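Local coordinates for Lmo2051 protein (Listeria monocytogenes, PDB 3I18), which is the PDZ domain of a probable membrane-bound serine protease of the S16 (Lon) family, at residues I59-G64 / E68-K73; M12-K15 / A20-V23; D28-I33 / Q42-Y47; D22-G27 / P83-T88. All blocks are in the same frame, centred on the assembly; numbering follows the deposited sequence.

Contact 1: I59-G64 / E68-K73; sequences INYKHG and EQADIK
The carbonyl oxygen of I59 has two partners on the facing strand: A70 N donates to I59 O over 3.0 Å, and Q69 CA, 3.3 Å from I59 O, adds a weaker CA-H...O contact. E68 O likewise takes one bond, from Y61 N at 3.0 Å, and one weak CA-H...O contact, from N60 CA at 3.5 Å. I59 N to A70 O and E68 N to Y61 O complete the two antiparallel hydrogen-bonded pairs, with N60 and Q69 the non-hydrogen-bonded pair between them. Y61 lays its ring across E68, whose CB sits over one face in a CH-pi contact, 3.9 Å from the ring centroid and 25° off the normal. A chi1 of 63° places CG of Y61 between the backbone N and the carbonyl carbon, which turns the ring over E68. The E68 chain bends at chi2 (-66°), leading its carboxylate away from the ring. Farther along, I59 CG1 meets I72 CD1 at 3.9 Å. The pairing joins strands 56-63 and 66-76 into a beta hairpin of the PDZ sheet. Strand 29-33 flanks the first, with N60 bonded to T31 and E32, while I59 and I72 also pack on I85 of strand 83-89.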
loop_
_atom_site.group_PDB
_atom_site.type_symbol
_atom_site.label_atom_id
_atom_site.label_comp_id
_atom_site.label_asym_id
_atom_site.label_seq_id
_atom_site.Cartn_x
_atom_site.Cartn_y
_atom_site.Cartn_z
ATOM N N ILE A 59 -0.647 7.651 -2.706
ATOM C CA ILE A 59 -1.648 6.694 -2.255
ATOM C C ILE A 59 -3.017 7.320 -2.019
ATOM O O ILE A 59 -3.134 8.303 -1.285
ATOM C CB ILE A 59 -1.197 6.001 -0.932
ATOM C CG1 ILE A 59 0.121 5.247 -1.138
ATOM C CG2 ILE A 59 -2.264 5.024 -0.462
ATOM C CD1 ILE A 59 0.017 4.045 -2.057
ATOM N N ASN A 60 -4.045 6.772 -2.669
ATOM C CA ASN A 60 -5.414 7.242 -2.457
ATOM C C ASN A 60 -6.042 6.155 -1.587
ATOM O O ASN A 60 -6.012 4.974 -1.942
ATOM C CB ASN A 60 -6.205 7.362 -3.775
ATOM C CG ASN A 60 -5.773 8.547 -4.626
ATOM O OD1 ASN A 60 -4.844 8.449 -5.421
ATOM N ND2 ASN A 60 -6.450 9.680 -4.453
ATOM N N TYR A 61 -6.592 6.545 -0.446
ATOM C CA TYR A 61 -7.182 5.574 0.471
ATOM C C TYR A 61 -8.337 6.183 1.243
ATOM O O TYR A 61 -8.466 7.400 1.326
ATOM C CB TYR A 61 -6.124 5.095 1.474
ATOM C CG TYR A 61 -5.593 6.196 2.375
ATOM C CD1 TYR A 61 -4.644 7.109 1.915
ATOM C CD2 TYR A 61 -6.073 6.349 3.673
ATOM C CE1 TYR A 61 -4.188 8.148 2.731
ATOM C CE2 TYR A 61 -5.626 7.384 4.490
ATOM C CZ TYR A 61 -4.687 8.276 4.014
ATOM O OH TYR A 61 -4.245 9.302 4.818
ATOM N N LYS A 62 -9.176 5.328 1.815
ATOM C CA LYS A 62 -10.301 5.795 2.602
ATOM C C LYS A 62 -10.005 5.485 4.057
ATOM O O LYS A 62 -9.636 4.360 4.394
ATOM C CB LYS A 62 -11.592 5.096 2.162
ATOM C CG LYS A 62 -11.500 3.587 2.198
ATOM C CD LYS A 62 -12.764 2.918 1.680
ATOM C CE LYS A 62 -13.943 3.133 2.610
ATOM N NZ LYS A 62 -15.119 2.311 2.180
ATOM N N HIS A 63 -10.135 6.498 4.909
ATOM C CA HIS A 63 -9.903 6.348 6.341
ATOM C C HIS A 63 -11.217 6.643 7.047
ATOM O O HIS A 63 -11.670 7.787 7.079
ATOM C CB HIS A 63 -8.824 7.325 6.825
ATOM C CG HIS A 63 -8.497 7.186 8.282
ATOM N ND1 HIS A 63 -8.142 5.983 8.849
ATOM C CD2 HIS A 63 -8.481 8.096 9.283
ATOM C CE1 HIS A 63 -7.921 6.155 10.141
ATOM N NE2 HIS A 63 -8.120 7.427 10.430
ATOM N N GLY A 64 -11.834 5.602 7.598
ATOM C CA GLY A 64 -13.101 5.776 8.287
ATOM C C GLY A 64 -14.229 6.046 7.310
ATOM O O GLY A 64 -14.858 5.118 6.800
ATOM N N GLU A 68 -8.954 9.966 1.407
ATOM C CA GLU A 68 -7.759 10.777 1.558
ATOM C C GLU A 68 -6.720 10.484 0.478
ATOM O O GLU A 68 -6.867 9.562 -0.329
ATOM C CB GLU A 68 -7.147 10.528 2.943
ATOM C CG GLU A 68 -8.114 10.697 4.123
ATOM C CD GLU A 68 -8.589 12.127 4.316
ATOM O OE1 GLU A 68 -9.204 12.688 3.383
ATOM O OE2 GLU A 68 -8.356 12.698 5.403
ATOM N N GLN A 69 -5.663 11.284 0.473
ATOM C CA GLN A 69 -4.585 11.118 -0.488
ATOM C C GLN A 69 -3.309 11.622 0.145
ATOM O O GLN A 69 -3.297 12.666 0.794
ATOM C CB GLN A 69 -4.868 11.918 -1.754
ATOM C CG GLN A 69 -3.867 11.659 -2.862
ATOM C CD GLN A 69 -4.082 12.561 -4.055
ATOM O OE1 GLN A 69 -3.818 13.762 -3.990
ATOM N NE2 GLN A 69 -4.577 11.994 -5.148
ATOM N N ALA A 70 -2.226 10.886 -0.043
ATOM C CA ALA A 70 -0.960 11.306 0.530
ATOM C C ALA A 70 0.185 10.555 -0.112
ATOM O O ALA A 70 -0.003 9.495 -0.708
ATOM C CB ALA A 70 -0.971 11.066 2.033
ATOM N N ASP A 71 1.376 11.123 0.009
ATOM C CA ASP A 71 2.570 10.507 -0.537
ATOM C C ASP A 71 3.250 9.714 0.561
ATOM O O ASP A 71 3.255 10.121 1.728
ATOM C CB ASP A 71 3.547 11.567 -1.052
ATOM C CG ASP A 71 3.088 12.212 -2.331
ATOM O OD1 ASP A 71 2.606 11.487 -3.228
ATOM O OD2 ASP A 71 3.225 13.452 -2.448
ATOM N N ILE A 72 3.823 8.577 0.186
ATOM C CA ILE A 72 4.519 7.741 1.150
ATOM C C ILE A 72 5.840 7.329 0.529
ATOM O O ILE A 72 5.888 6.917 -0.623
ATOM C CB ILE A 72 3.687 6.495 1.507
ATOM C CG1 ILE A 72 2.332 6.936 2.071
ATOM C CG2 ILE A 72 4.420 5.652 2.545
ATOM C CD1 ILE A 72 1.436 5.776 2.490
ATOM N N LYS A 73 6.920 7.481 1.287
ATOM C CA LYS A 73 8.234 7.105 0.795
ATOM C C LYS A 73 8.408 5.613 1.024
ATOM O O LYS A 73 8.055 5.091 2.087
ATOM C CB LYS A 73 9.325 7.896 1.528
ATOM C CG LYS A 73 10.750 7.598 1.071
ATOM C CD LYS A 73 11.683 8.767 1.372
ATOM C CE LYS A 73 11.322 9.981 0.521
ATOM N NZ LYS A 73 12.281 11.113 0.686
#

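Contact 2: M12-K15 / A20-V23; sequences MSVK and AADV. Unlike the reference sequence in segment 12-15: M12 (reference Leu).
V14 and A20-A21 make the close-fitting centre of this contact, where the end of strand 9-14 meets the 3-10 turn that follows it. CG1 of V14 does the touching: it lies 3.8 Å from A21 N and 4.0 Å from A20 CB, so that one methyl rests on the peptide link and on the first alanine together. The torsion chi1 of -175° sets this branch opposite V14 N and directs it at the turn. Beside it, the methyl of A21 presses on the chain itself, with A21 CB only 3.2 Å from K15 O. The K15 side chain makes the looser side: it leads away from the turn, and K15 CB stays 6.1 Å from A21 CB. Inward, A20 is buried and packs on I72 and I85, while V14 continues onto I87. No hydrogen bond crosses between the segments; A20 O takes V23 N at 2.9 Å within the turn, and K15 is backbone-bonded to G86. The A21 methyl beside K15 O can offer it only a weak attraction, so with just 117 Å² buried, the chain's return after four intervening residues relies here on apolar methyl packing.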
loop_
_atom_site.group_PDB
_atom_site.type_symbol
_atom_site.label_atom_id
_atom_site.label_comp_id
_atom_site.label_asym_id
_atom_site.label_seq_id
_atom_site.Cartn_x
_atom_site.Cartn_y
_atom_site.Cartn_z
HETATM N N MSE A 12 -3.855 -4.325 6.906
HETATM C CA MSE A 12 -4.085 -5.097 8.121
HETATM C C MSE A 12 -3.129 -4.740 9.241
HETATM O O MSE A 12 -3.424 -4.964 10.414
HETATM C CB MSE A 12 -3.983 -6.593 7.827
HETATM C CG MSE A 12 -4.119 -7.463 9.061
HETATM SE SE MSE A 12 -4.459 -9.266 8.589
HETATM C CE MSE A 12 -2.705 -9.726 7.914
ATOM N N SER A 13 -1.975 -4.201 8.871
ATOM C CA SER A 13 -0.964 -3.799 9.838
ATOM C C SER A 13 -0.006 -2.820 9.174
ATOM O O SER A 13 0.255 -2.923 7.977
ATOM C CB SER A 13 -0.178 -5.012 10.330
ATOM O OG SER A 13 0.897 -4.610 11.162
ATOM N N VAL A 14 0.517 -1.883 9.959
ATOM C CA VAL A 14 1.449 -0.881 9.463
ATOM C C VAL A 14 2.653 -0.820 10.401
ATOM O O VAL A 14 2.482 -0.720 11.616
ATOM C CB VAL A 14 0.787 0.523 9.422
ATOM C CG1 VAL A 14 1.727 1.526 8.783
ATOM C CG2 VAL A 14 -0.538 0.462 8.649
ATOM N N LYS A 15 3.866 -0.909 9.860
ATOM C CA LYS A 15 5.063 -0.819 10.704
ATOM C C LYS A 15 5.030 0.545 11.388
ATOM O O LYS A 15 4.833 1.560 10.730
ATOM C CB LYS A 15 6.333 -0.914 9.859
ATOM C CG LYS A 15 6.764 -2.318 9.484
ATOM C CD LYS A 15 7.931 -2.254 8.511
ATOM C CE LYS A 15 8.602 -3.599 8.355
ATOM N NZ LYS A 15 9.346 -3.963 9.590
ATOM N N ALA A 20 5.054 5.209 6.310
ATOM C CA ALA A 20 3.651 4.827 6.186
ATOM C C ALA A 20 2.867 5.003 7.492
ATOM O O ALA A 20 1.676 5.307 7.467
ATOM C CB ALA A 20 3.544 3.381 5.701
ATOM N N ALA A 21 3.530 4.818 8.630
ATOM C CA ALA A 21 2.864 4.946 9.922
ATOM C C ALA A 21 2.344 6.357 10.187
ATOM O O ALA A 21 1.510 6.560 11.069
ATOM C CB ALA A 21 3.811 4.528 11.042
ATOM N N ASP A 22 2.835 7.326 9.425
ATOM C CA ASP A 22 2.423 8.710 9.595
ATOM C C ASP A 22 1.269 9.064 8.652
ATOM O O ASP A 22 0.827 10.211 8.610
ATOM C CB ASP A 22 3.628 9.627 9.348
ATOM C CG ASP A 22 3.814 10.661 10.446
ATOM O OD1 ASP A 22 3.580 10.332 11.629
ATOM O OD2 ASP A 22 4.214 11.798 10.126
ATOM N N VAL A 23 0.776 8.070 7.915
ATOM C CA VAL A 23 -0.324 8.270 6.966
ATOM C C VAL A 23 -1.445 7.231 7.079
ATOM O O VAL A 23 -2.607 7.577 7.301
ATOM C CB VAL A 23 0.182 8.223 5.498
ATOM C CG1 VAL A 23 -0.993 8.327 4.536
ATOM C CG2 VAL A 23 1.178 9.333 5.244
#

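Contact 3: D28-I33 / Q42-Y47; sequences DLITEI and QEFIDY
F44 and Y47, one turn apart on the helix, both set CG trans to the backbone N (chi1 175° and -178°), and I33 does the same with its CG1. These torsions bring the two rings to the same isoleucine, with I33 CD1 reaching 3.8 Å from F44 CE2 and 4.0 Å from Y47 CD1. The other branch of I33 backs up the first: its CG2 lies 4.0 Å from F44 CD2, so two branches of I33 touch the phenylalanine ring, and its CG2 and CD1 also touch Y47. I30 meets the same F44 ring farther out, with CG2 3.9 Å from F44 CE2 and CD1 4.0 Å from F44 CZ. Both isoleucines run at about a right angle to the F44 side chain. A classic beta bulge at T31 and E32, opposite N60, explains the spacing: both of these residues point away from the helix, which lets I30 and I33, three positions apart, face it together. Strand 29-33 and helix 42-47 have axes 10.2 Å apart at an angle of 40°, far enough for one layer of side chains between them. V9, I85 and F38 also touch F44. The contact is wholly apolar: no hydrogen bond spans it, F44 is buried, and Y47 OH is hydrogen-bonded to D34 OD1. Dispersion and burial of hydrocarbon therefore hold the helix to the sheet here.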
loop_
_atom_site.group_PDB
_atom_site.type_symbol
_atom_site.label_atom_id
_atom_site.label_comp_id
_atom_site.label_asym_id
_atom_site.label_seq_id
_atom_site.Cartn_x
_atom_site.Cartn_y
_atom_site.Cartn_z
ATOM N N ASP A 28 -7.679 0.736 6.757
ATOM C CA ASP A 28 -7.804 1.609 5.597
ATOM C C ASP A 28 -7.834 0.814 4.301
ATOM O O ASP A 28 -7.237 -0.262 4.193
ATOM C CB ASP A 28 -6.644 2.613 5.544
ATOM C CG ASP A 28 -6.675 3.611 6.685
ATOM O OD1 ASP A 28 -7.683 3.662 7.418
ATOM O OD2 ASP A 28 -5.688 4.353 6.850
ATOM N N LEU A 29 -8.550 1.345 3.319
ATOM C CA LEU A 29 -8.647 0.705 2.015
ATOM C C LEU A 29 -7.872 1.548 1.016
ATOM O O LEU A 29 -8.153 2.734 0.846
ATOM C CB LEU A 29 -10.109 0.613 1.568
ATOM C CG LEU A 29 -10.353 0.188 0.118
ATOM C CD1 LEU A 29 -9.901 -1.244 -0.111
ATOM C CD2 LEU A 29 -11.840 0.328 -0.204
ATOM N N ILE A 30 -6.889 0.936 0.367
ATOM C CA ILE A 30 -6.096 1.643 -0.637
ATOM C C ILE A 30 -6.742 1.363 -1.988
ATOM O O ILE A 30 -6.873 0.206 -2.391
ATOM C CB ILE A 30 -4.642 1.149 -0.654
ATOM C CG1 ILE A 30 -3.964 1.489 0.680
ATOM C CG2 ILE A 30 -3.903 1.785 -1.815
ATOM C CD1 ILE A 30 -2.526 0.954 0.796
ATOM N N THR A 31 -7.145 2.424 -2.683
ATOM C CA THR A 31 -7.819 2.295 -3.969
ATOM C C THR A 31 -6.966 2.567 -5.199
ATOM O O THR A 31 -7.241 2.037 -6.270
ATOM C CB THR A 31 -9.056 3.218 -4.018
ATOM O OG1 THR A 31 -8.654 4.575 -3.785
ATOM C CG2 THR A 31 -10.056 2.811 -2.950
ATOM N N GLU A 32 -5.932 3.387 -5.050
ATOM C CA GLU A 32 -5.055 3.704 -6.169
ATOM C C GLU A 32 -3.648 3.994 -5.679
ATOM O O GLU A 32 -3.446 4.469 -4.560
ATOM C CB GLU A 32 -5.582 4.914 -6.954
ATOM C CG GLU A 32 -6.897 4.671 -7.688
ATOM C CD GLU A 32 -7.230 5.760 -8.697
ATOM O OE1 GLU A 32 -8.232 5.602 -9.427
ATOM O OE2 GLU A 32 -6.503 6.772 -8.767
ATOM N N ILE A 33 -2.677 3.669 -6.519
ATOM C CA ILE A 33 -1.280 3.920 -6.216
ATOM C C ILE A 33 -0.698 4.550 -7.485
ATOM O O ILE A 33 -0.836 4.013 -8.588
ATOM C CB ILE A 33 -0.544 2.608 -5.820
ATOM C CG1 ILE A 33 0.911 2.914 -5.467
ATOM C CG2 ILE A 33 -0.634 1.578 -6.943
ATOM C CD1 ILE A 33 1.619 1.760 -4.767
ATOM N N GLN A 42 -1.806 -8.739 -6.073
ATOM C CA GLN A 42 -0.604 -9.109 -6.804
ATOM C C GLN A 42 -0.110 -7.980 -7.694
ATOM O O GLN A 42 1.089 -7.693 -7.733
ATOM C CB GLN A 42 -0.854 -10.365 -7.644
ATOM C CG GLN A 42 -1.121 -11.594 -6.798
ATOM C CD GLN A 42 0.048 -11.924 -5.886
ATOM O OE1 GLN A 42 -0.112 -12.606 -4.869
ATOM N NE2 GLN A 42 1.237 -11.449 -6.251
ATOM N N GLU A 43 -1.028 -7.337 -8.413
ATOM C CA GLU A 43 -0.635 -6.236 -9.288
ATOM C C GLU A 43 -0.110 -5.079 -8.447
ATOM O O GLU A 43 0.861 -4.416 -8.815
ATOM C CB GLU A 43 -1.815 -5.741 -10.134
ATOM C CG GLU A 43 -1.380 -4.615 -11.069
ATOM C CD GLU A 43 -2.511 -3.915 -11.791
ATOM O OE1 GLU A 43 -2.248 -2.811 -12.324
ATOM O OE2 GLU A 43 -3.644 -4.451 -11.840
ATOM N N PHE A 44 -0.773 -4.837 -7.322
ATOM C CA PHE A 44 -0.385 -3.768 -6.406
ATOM C C PHE A 44 1.038 -4.017 -5.910
ATOM O O PHE A 44 1.890 -3.124 -5.945
ATOM C CB PHE A 44 -1.381 -3.724 -5.243
ATOM C CG PHE A 44 -1.030 -2.748 -4.154
ATOM C CD1 PHE A 44 -0.474 -3.192 -2.961
ATOM C CD2 PHE A 44 -1.337 -1.397 -4.289
ATOM C CE1 PHE A 44 -0.234 -2.302 -1.914
ATOM C CE2 PHE A 44 -1.101 -0.499 -3.251
ATOM C CZ PHE A 44 -0.555 -0.949 -2.062
ATOM N N ILE A 45 1.306 -5.243 -5.482
ATOM C CA ILE A 45 2.632 -5.595 -4.988
ATOM C C ILE A 45 3.663 -5.545 -6.107
ATOM O O ILE A 45 4.750 -5.000 -5.922
ATOM C CB ILE A 45 2.631 -7.002 -4.358
ATOM C CG1 ILE A 45 1.668 -7.025 -3.169
ATOM C CG2 ILE A 45 4.043 -7.377 -3.906
ATOM C CD1 ILE A 45 1.329 -8.418 -2.685
ATOM N N ASP A 46 3.335 -6.116 -7.265
ATOM C CA ASP A 46 4.269 -6.099 -8.393
ATOM C C ASP A 46 4.696 -4.673 -8.701
ATOM O O ASP A 46 5.868 -4.407 -8.959
ATOM C CB ASP A 46 3.636 -6.678 -9.665
ATOM C CG ASP A 46 3.464 -8.177 -9.612
ATOM O OD1 ASP A 46 4.264 -8.856 -8.936
ATOM O OD2 ASP A 46 2.530 -8.678 -10.273
ATOM N N TYR A 47 3.733 -3.757 -8.685
ATOM C CA TYR A 47 4.024 -2.369 -8.991
ATOM C C TYR A 47 5.026 -1.774 -8.016
ATOM O O TYR A 47 6.001 -1.139 -8.432
ATOM C CB TYR A 47 2.737 -1.542 -8.995
ATOM C CG TYR A 47 2.990 -0.106 -9.362
ATOM C CD1 TYR A 47 3.182 0.865 -8.376
ATOM C CD2 TYR A 47 3.112 0.273 -10.700
ATOM C CE1 TYR A 47 3.498 2.174 -8.717
ATOM C CE2 TYR A 47 3.426 1.580 -11.052
ATOM C CZ TYR A 47 3.620 2.523 -10.057
ATOM O OH TYR A 47 3.967 3.810 -10.397
#

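Contact 4: D22-G27 / P83-T88; sequences DVLHAG and PGIGIT
L24 sits in an irregular stretch, 22-27, that faces I85 and I87 of a strand broken in the middle, and no hydrogen bond joins the two segments. The break falls at G86, whose phi of 101° and psi of 43° call for glycine, and with I87 it forms a G1 beta bulge opposite H100, the last residue of the histidine tag. I85 and I87, on either side of this glycine in sequence, both direct their side chains at the 22-27 segment. L24 answers with a single methyl. Its CD1 lies 4.2 Å from I85 CG2 and 4.3 Å from I87 CG2, bridging the two isoleucines, and its side chain crosses that of I85 at about a right angle. A chi2 of 172° extends L24 toward the strand and carries CD1 to that position, while CD2 turns to the ring of Y61. Only 82 Å² is buried between the segments, yet all three residues are buried. The sequence GIGI at 84-87 resembles the carboxylate-binding loop of PDZ domains, and backbone bonds from I85 and G86 to H100, which also touches I45 of helix 41-49, are consistent with the tag's end occupying a peptide-like site. Around the contact, L24 also rests on I72 of strand 66-76, I85 on I59 of strand 56-63, and I87 on V14 of strand 9-14.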
loop_
_atom_site.group_PDB
_atom_site.type_symbol
_atom_site.label_atom_id
_atom_site.label_comp_id
_atom_site.label_asym_id
_atom_site.label_seq_id
_atom_site.Cartn_x
_atom_site.Cartn_y
_atom_site.Cartn_z
ATOM N N ASP A 22 2.835 7.326 9.425
ATOM C CA ASP A 22 2.423 8.710 9.595
ATOM C C ASP A 22 1.269 9.064 8.652
ATOM O O ASP A 22 0.827 10.211 8.610
ATOM C CB ASP A 22 3.628 9.627 9.348
ATOM C CG ASP A 22 3.814 10.661 10.446
ATOM O OD1 ASP A 22 3.580 10.332 11.629
ATOM O OD2 ASP A 22 4.214 11.798 10.126
ATOM N N VAL A 23 0.776 8.070 7.915
ATOM C CA VAL A 23 -0.324 8.270 6.966
ATOM C C VAL A 23 -1.445 7.231 7.079
ATOM O O VAL A 23 -2.607 7.577 7.301
ATOM C CB VAL A 23 0.182 8.223 5.498
ATOM C CG1 VAL A 23 -0.993 8.327 4.536
ATOM C CG2 VAL A 23 1.178 9.333 5.244
ATOM N N LEU A 24 -1.091 5.958 6.915
ATOM C CA LEU A 24 -2.068 4.871 6.948
ATOM C C LEU A 24 -2.341 4.291 8.330
ATOM O O LEU A 24 -1.552 4.458 9.262
ATOM C CB LEU A 24 -1.607 3.741 6.014
ATOM C CG LEU A 24 -1.378 4.094 4.540
ATOM C CD1 LEU A 24 -0.735 2.926 3.824
ATOM C CD2 LEU A 24 -2.708 4.470 3.892
ATOM N N HIS A 25 -3.477 3.611 8.447
ATOM C CA HIS A 25 -3.872 2.958 9.687
ATOM C C HIS A 25 -4.509 1.624 9.334
ATOM O O HIS A 25 -4.989 1.429 8.215
ATOM C CB HIS A 25 -4.874 3.815 10.472
ATOM C CG HIS A 25 -4.263 5.002 11.152
ATOM N ND1 HIS A 25 -4.173 6.242 10.555
ATOM C CD2 HIS A 25 -3.709 5.135 12.382
ATOM C CE1 HIS A 25 -3.590 7.087 11.388
ATOM N NE2 HIS A 25 -3.298 6.440 12.503
ATOM N N ALA A 26 -4.504 0.698 10.286
ATOM C CA ALA A 26 -5.093 -0.612 10.059
ATOM C C ALA A 26 -6.570 -0.428 9.741
ATOM O O ALA A 26 -7.273 0.316 10.429
ATOM C CB ALA A 26 -4.919 -1.476 11.297
ATOM N N GLY A 27 -7.030 -1.093 8.687
ATOM C CA GLY A 27 -8.424 -0.989 8.297
ATOM C C GLY A 27 -8.644 -0.121 7.072
ATOM O O GLY A 27 -9.679 -0.226 6.415
ATOM N N PRO A 83 11.651 -3.144 -2.086
ATOM C CA PRO A 83 10.947 -1.903 -1.740
ATOM C C PRO A 83 9.555 -2.222 -1.208
ATOM O O PRO A 83 8.936 -3.186 -1.652
ATOM C CB PRO A 83 10.874 -1.152 -3.078
ATOM C CG PRO A 83 11.897 -1.838 -3.960
ATOM C CD PRO A 83 11.783 -3.275 -3.544
ATOM N N GLY A 84 9.073 -1.418 -0.264
ATOM C CA GLY A 84 7.754 -1.638 0.293
ATOM C C GLY A 84 7.227 -0.426 1.040
ATOM O O GLY A 84 7.985 0.473 1.403
ATOM N N ILE A 85 5.915 -0.391 1.255
ATOM C CA ILE A 85 5.290 0.698 1.983
ATOM C C ILE A 85 5.469 0.436 3.477
ATOM O O ILE A 85 5.568 1.368 4.280
ATOM C CB ILE A 85 3.782 0.775 1.657
ATOM C CG1 ILE A 85 3.595 1.063 0.175
ATOM C CG2 ILE A 85 3.106 1.863 2.506
ATOM C CD1 ILE A 85 2.144 0.986 -0.286
ATOM N N GLY A 86 5.514 -0.844 3.832
ATOM C CA GLY A 86 5.691 -1.242 5.219
ATOM C C GLY A 86 4.382 -1.647 5.860
ATOM O O GLY A 86 4.119 -1.290 7.006
ATOM N N ILE A 87 3.572 -2.409 5.127
ATOM C CA ILE A 87 2.268 -2.850 5.609
ATOM C C ILE A 87 1.957 -4.299 5.237
ATOM O O ILE A 87 2.573 -4.867 4.331
ATOM C CB ILE A 87 1.148 -1.983 4.995
ATOM C CG1 ILE A 87 1.229 -2.053 3.464
ATOM C CG2 ILE A 87 1.272 -0.541 5.463
ATOM C CD1 ILE A 87 0.201 -1.195 2.728
ATOM N N THR A 88 1.009 -4.905 5.947
ATOM C CA THR A 88 0.568 -6.252 5.608
ATOM C C THR A 88 -0.854 -6.036 5.102
ATOM O O THR A 88 -1.525 -5.075 5.500
ATOM C CB THR A 88 0.558 -7.222 6.824
ATOM O OG1 THR A 88 -0.265 -6.690 7.869
ATOM C CG2 THR A 88 1.972 -7.434 7.351
#

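Along the chain contact 2 comes first, then contact 3, then contact 1, the last two nested inside the long loop that contact 4 closes between 22-27 and 83-88. All reach one five-stranded antiparallel sheet whose first and last strands, 9-14 and 83-89, also pair. Contacts 2 and 4 share D22 and V23, and their centres lie about 3 Å apart; the centre of contact 1 is about 10-11 Å from those of the other three, and contacts 2 and 3 lie farthest apart, about 14 Å between centres. Contact 3 adds helix 41-49 to the sheet. Side chains of contacts 1, 3 and 4 meet inside, and A20 and V14 of contact 2 add to the same apolar interior of this compact PDZ domain.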